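Local coordinates for uncharacterized protein, cytosolic disulfide reductase DsbM (Pseudomonas aeruginosa PAO1, PDB 5HFI) that probably works as a cytosolic disulfide reductase of the thioredoxin superfamily and binds glutathione, at residues R170-R174 / L175-G179; V92-S95 / A96-T99. All blocks are in the same frame, centred on the assembly; numbering follows the deposited sequence.

Contact 1 (R170-R174 / L175-G179); sequences RLMNR and LGAAG. With GSH (glutathione), chain B.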
loop_
_atom_site.group_PDB
_atom_site.type_symbol
_atom_site.label_atom_id
_atom_site.label_comp_id
_atom_site.label_asym_id
_atom_site.label_seq_id
_atom_site.Cartn_x
_atom_site.Cartn_y
_atom_site.Cartn_z
ATOM N N ARG A 170 -1.368 -9.388 14.014
ATOM C CA ARG A 170 -2.197 -9.561 15.200
ATOM C C ARG A 170 -3.471 -8.735 15.108
ATOM O O ARG A 170 -4.529 -9.180 15.565
ATOM C CB ARG A 170 -1.402 -9.202 16.451
ATOM C CG ARG A 170 -0.292 -10.180 16.736
ATOM C CD ARG A 170 0.469 -9.794 17.980
ATOM N NE ARG A 170 1.452 -10.816 18.289
ATOM C CZ ARG A 170 2.068 -10.907 19.458
ATOM N NH1 ARG A 170 1.787 -10.029 20.414
ATOM N NH2 ARG A 170 2.959 -11.868 19.678
ATOM N N LEU A 171 -3.390 -7.542 14.517
ATOM C CA LEU A 171 -4.593 -6.763 14.254
ATOM C C LEU A 171 -5.509 -7.493 13.276
ATOM O O LEU A 171 -6.718 -7.602 13.508
ATOM C CB LEU A 171 -4.213 -5.381 13.720
ATOM C CG LEU A 171 -5.377 -4.448 13.388
ATOM C CD1 LEU A 171 -6.224 -4.195 14.626
ATOM C CD2 LEU A 171 -4.855 -3.141 12.814
ATOM N N MET A 172 -4.945 -8.010 12.179
ATOM C CA MET A 172 -5.739 -8.799 11.239
ATOM C C MET A 172 -6.398 -9.980 11.934
ATOM O O MET A 172 -7.560 -10.303 11.661
ATOM C CB MET A 172 -4.864 -9.312 10.097
ATOM C CG MET A 172 -4.077 -8.262 9.366
ATOM S SD MET A 172 -3.710 -8.796 7.693
ATOM C CE MET A 172 -5.346 -9.268 7.128
ATOM N N ASN A 173 -5.660 -10.643 12.828
ATOM C CA ASN A 173 -6.189 -11.811 13.524
ATOM C C ASN A 173 -7.362 -11.434 14.421
ATOM O O ASN A 173 -8.407 -12.095 14.402
ATOM C CB ASN A 173 -5.077 -12.476 14.337
ATOM C CG ASN A 173 -5.537 -13.740 15.034
ATOM O OD1 ASN A 173 -6.046 -13.696 16.154
ATOM N ND2 ASN A 173 -5.346 -14.878 14.381
ATOM N N ARG A 174 -7.211 -10.367 15.213
ATOM C CA ARG A 174 -8.282 -9.968 16.124
ATOM C C ARG A 174 -9.531 -9.528 15.371
ATOM O O ARG A 174 -10.643 -9.636 15.901
ATOM C CB ARG A 174 -7.806 -8.845 17.049
ATOM C CG ARG A 174 -6.765 -9.265 18.071
ATOM C CD ARG A 174 -6.514 -8.165 19.089
ATOM N NE ARG A 174 -5.920 -6.988 18.464
ATOM C CZ ARG A 174 -4.612 -6.749 18.413
ATOM N NH1 ARG A 174 -3.755 -7.608 18.956
ATOM N NH2 ARG A 174 -4.160 -5.652 17.816
ATOM N N LEU A 175 -9.372 -9.027 14.149
ATOM C CA LEU A 175 -10.501 -8.578 13.344
ATOM C C LEU A 175 -11.080 -9.682 12.472
ATOM O O LEU A 175 -12.075 -9.443 11.777
ATOM C CB LEU A 175 -10.083 -7.396 12.461
ATOM C CG LEU A 175 -9.561 -6.166 13.208
ATOM C CD1 LEU A 175 -9.105 -5.087 12.237
ATOM C CD2 LEU A 175 -10.622 -5.628 14.162
ATOM N N GLY A 176 -10.494 -10.876 12.494
ATOM C CA GLY A 176 -10.901 -11.912 11.566
ATOM C C GLY A 176 -10.661 -11.564 10.116
ATOM O O GLY A 176 -11.260 -12.179 9.230
ATOM N N ALA A 177 -9.793 -10.591 9.847
ATOM C CA ALA A 177 -9.570 -10.135 8.482
ATOM C C ALA A 177 -8.771 -11.169 7.702
ATOM O O ALA A 177 -7.716 -11.626 8.153
ATOM C CB ALA A 177 -8.842 -8.791 8.484
ATOM N N ALA A 178 -9.276 -11.536 6.526
ATOM C CA ALA A 178 -8.632 -12.547 5.699
ATOM C C ALA A 178 -7.505 -11.987 4.841
ATOM O O ALA A 178 -6.587 -12.732 4.479
ATOM C CB ALA A 178 -9.667 -13.228 4.798
ATOM N N GLY A 179 -7.543 -10.700 4.506
ATOM C CA GLY A 179 -6.507 -10.138 3.663
ATOM C C GLY A 179 -6.591 -8.641 3.454
ATOM O O GLY A 179 -7.100 -7.904 4.305
HETATM N N1 GSH B . -10.932 -6.818 -2.064
HETATM C CA1 GSH B . -11.083 -7.847 -3.079
HETATM C C1 GSH B . -12.564 -8.135 -3.309
HETATM O O11 GSH B . -12.956 -9.323 -3.459
HETATM O O12 GSH B . -13.394 -7.187 -3.348
HETATM C CB1 GSH B . -10.380 -9.120 -2.616
HETATM C CG1 GSH B . -9.149 -8.731 -1.805
HETATM C CD1 GSH B . -8.056 -9.785 -1.962
HETATM O OE1 GSH B . -8.321 -10.864 -2.379
HETATM N N2 GSH B . -6.689 -9.458 -1.602
HETATM C CA2 GSH B . -5.642 -10.452 -1.740
HETATM C C2 GSH B . -5.602 -11.272 -0.451
HETATM O O2 GSH B . -5.348 -10.743 0.582
HETATM C CB2 GSH B . -4.293 -9.768 -1.966
HETATM S SG2 GSH B . -4.413 -8.455 -3.222
HETATM N N3 GSH B . -5.887 -12.695 -0.482
HETATM C CA3 GSH B . -5.858 -13.474 0.743
HETATM C C3 GSH B . -4.435 -13.525 1.292
HETATM O O31 GSH B . -4.222 -13.284 2.509
HETATM O O32 GSH B . -3.477 -13.807 0.527
#
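A Schellman motif ends helix 159-174, and M172 and A177 span it: A177 N donates to M172 O over 2.9 Å, in the plane of that carbonyl. Inside this wide turn G176 N reaches N173 O at 3.1 Å, with an almost straight N-H but from above the peptide plane, 68° out of it, so that no lone pair is met squarely. G176 makes the reversal with a positive phi of 63°, a conformation that glycine adopts readily. One step earlier the ordinary helical pattern persists, L175 N bonding to L171 O at 3.1 Å, with a weak second bond to M172 O.

Two apolar contacts accompany the turn. M172 runs out from the helix and then bends at its last torsion (chi3 51°), which brings the methyl CE back against the departing chain. There CE lies 3.8 Å from A177 CB and 3.6 Å from G179 O, while the side chain also packs close to F180. Separately, L171 and L175 lie aslant, CD1 of L171 meeting CD1 of L175 at 3.8 Å, and L175 CG rests 3.2 Å from L171 O. L175 and A177 continue onto A184 and T182 of strand 182-186, tying the helix end to the sheet.

Beyond the turn the chain runs into the glutathione pocket. G179, with no side chain, allows O2 of glutathione to within 3.3 Å of its CA, and G179 O accepts from T182 OG1. This is a glycine-based C-terminal helix cap delivering the loop that precedes strand 182-186, where P181 probably corresponds to the cis-proline of thioredoxin-fold active sites.

Contact 2 (V92-S95 / A96-T99); sequences VFDS and APPT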
loop_
_atom_site.group_PDB
_atom_site.type_symbol
_atom_site.label_atom_id
_atom_site.label_comp_id
_atom_site.label_asym_id
_atom_site.label_seq_id
_atom_site.Cartn_x
_atom_site.Cartn_y
_atom_site.Cartn_z
ATOM N N VAL A 92 11.823 -10.002 -8.405
ATOM C CA VAL A 92 11.305 -10.693 -7.229
ATOM C C VAL A 92 10.185 -9.858 -6.624
ATOM O O VAL A 92 10.327 -8.640 -6.458
ATOM C CB VAL A 92 12.415 -10.979 -6.197
ATOM C CG1 VAL A 92 13.118 -9.696 -5.769
ATOM C CG2 VAL A 92 11.850 -11.716 -4.991
ATOM N N PHE A 93 9.063 -10.509 -6.324
ATOM C CA PHE A 93 7.953 -9.859 -5.633
ATOM C C PHE A 93 8.150 -10.087 -4.141
ATOM O O PHE A 93 7.783 -11.134 -3.601
ATOM C CB PHE A 93 6.609 -10.385 -6.127
ATOM C CG PHE A 93 6.142 -9.743 -7.405
ATOM C CD1 PHE A 93 7.049 -9.183 -8.290
ATOM C CD2 PHE A 93 4.792 -9.681 -7.712
ATOM C CE1 PHE A 93 6.622 -8.589 -9.462
ATOM C CE2 PHE A 93 4.359 -9.088 -8.883
ATOM C CZ PHE A 93 5.275 -8.542 -9.758
ATOM N N ASP A 94 8.751 -9.102 -3.480
ATOM C CA ASP A 94 9.076 -9.142 -2.060
ATOM C C ASP A 94 8.396 -7.956 -1.396
ATOM O O ASP A 94 8.705 -6.805 -1.717
ATOM C CB ASP A 94 10.596 -9.087 -1.859
ATOM C CG ASP A 94 11.019 -9.355 -0.421
ATOM O OD1 ASP A 94 12.239 -9.539 -0.189
ATOM O OD2 ASP A 94 10.142 -9.370 0.475
ATOM N N SER A 95 7.476 -8.234 -0.469
ATOM C CA SER A 95 6.718 -7.158 0.163
ATOM C C SER A 95 7.521 -6.412 1.220
ATOM O O SER A 95 7.117 -5.318 1.629
ATOM C CB SER A 95 5.442 -7.717 0.794
ATOM O OG SER A 95 4.553 -8.206 -0.196
ATOM N N ALA A 96 8.647 -6.977 1.670
ATOM C CA ALA A 96 9.357 -6.373 2.798
ATOM C C ALA A 96 10.042 -5.066 2.424
ATOM O O ALA A 96 9.836 -4.066 3.137
ATOM C CB ALA A 96 10.338 -7.383 3.404
ATOM N N PRO A 97 10.846 -4.978 1.365
ATOM C CA PRO A 97 11.536 -3.711 1.068
ATOM C C PRO A 97 10.571 -2.557 0.830
ATOM O O PRO A 97 10.770 -1.480 1.411
ATOM C CB PRO A 97 12.376 -4.037 -0.179
ATOM C CG PRO A 97 12.605 -5.515 -0.078
ATOM C CD PRO A 97 11.328 -6.066 0.486
ATOM N N PRO A 98 9.521 -2.710 0.005
ATOM C CA PRO A 98 8.604 -1.569 -0.160
ATOM C C PRO A 98 7.900 -1.183 1.126
ATOM O O PRO A 98 7.622 0.004 1.337
ATOM C CB PRO A 98 7.601 -2.051 -1.218
ATOM C CG PRO A 98 7.784 -3.493 -1.320
ATOM C CD PRO A 98 9.192 -3.785 -0.949
ATOM N N THR A 99 7.575 -2.149 1.987
ATOM C CA THR A 99 6.959 -1.787 3.260
ATOM C C THR A 99 7.933 -1.003 4.132
ATOM O O THR A 99 7.547 -0.014 4.766
ATOM C CB THR A 99 6.457 -3.032 3.990
ATOM O OG1 THR A 99 5.543 -3.745 3.145
ATOM C CG2 THR A 99 5.734 -2.637 5.274
#
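D94 reaches forward to A96 and P97, the first residues of helix 96-109. Its CB lies 3.9 Å from P97 CD. From there the chain turns with CG anti to the backbone N (chi1 -171°), and the D94 side chain crosses that of P97 at about a right angle, with CG 3.4 Å from P97 CD. Both carboxylate oxygens border P97 CD, OD1 lying at the CD-CG edge of the ring, 3.7 Å from P97 CD, but OD2 also accepts from A96 N at 3.1 Å. That capping bond is nearly straight at the hydrogen (167°), yet the donor arrives from above the carboxylate plane, 50° out of it. Pairing a side-chain oxygen with the N-H two residues on, it has the form of an Asx turn.

The carbonyl just before the helix, S95 O, is gripped by two donors from opposite faces of its plane, T99 OG1 at 2.7 Å and T99 N at 3.2 Å, so the threonine side chain doubles the first backbone bond of the helix. P98 packs its CD and CG beside the D94 and S95 carbonyls. S95 turns its own hydroxyl to D14 and M46 N in the neighbouring loops, while A96 and T99 lean on helix 159-174.

P97 and P98 have no N-H to offer, which confines the backbone donors of this first turn to A96 and T99, and both are engaged. The aspartate's negative charge at a helix N-terminus would probably be favoured by the helix dipole.

The two contacts treat opposite helix ends: contact 1 closes the C-terminus of helix 159-174, contact 2 opens helix 96-109. They do not touch, their nearest atoms being about 11 Å apart, but A96 and T99 of contact 2 pack on helix 159-174, whose last turn contact 1 terminates. Contact 1 lies farther from the centre of the chain; its touching residues are more exposed, and its polar bonds across the turn are all backbone to backbone, with apolar packing beside them. Contact 2 sits deeper and relies on a carboxylate, a threonine hydroxyl and two prolines. Contact 1 enters the glutathione pocket directly, whereas S95 approaches C17 and F180 only to about 7 Å between side chains.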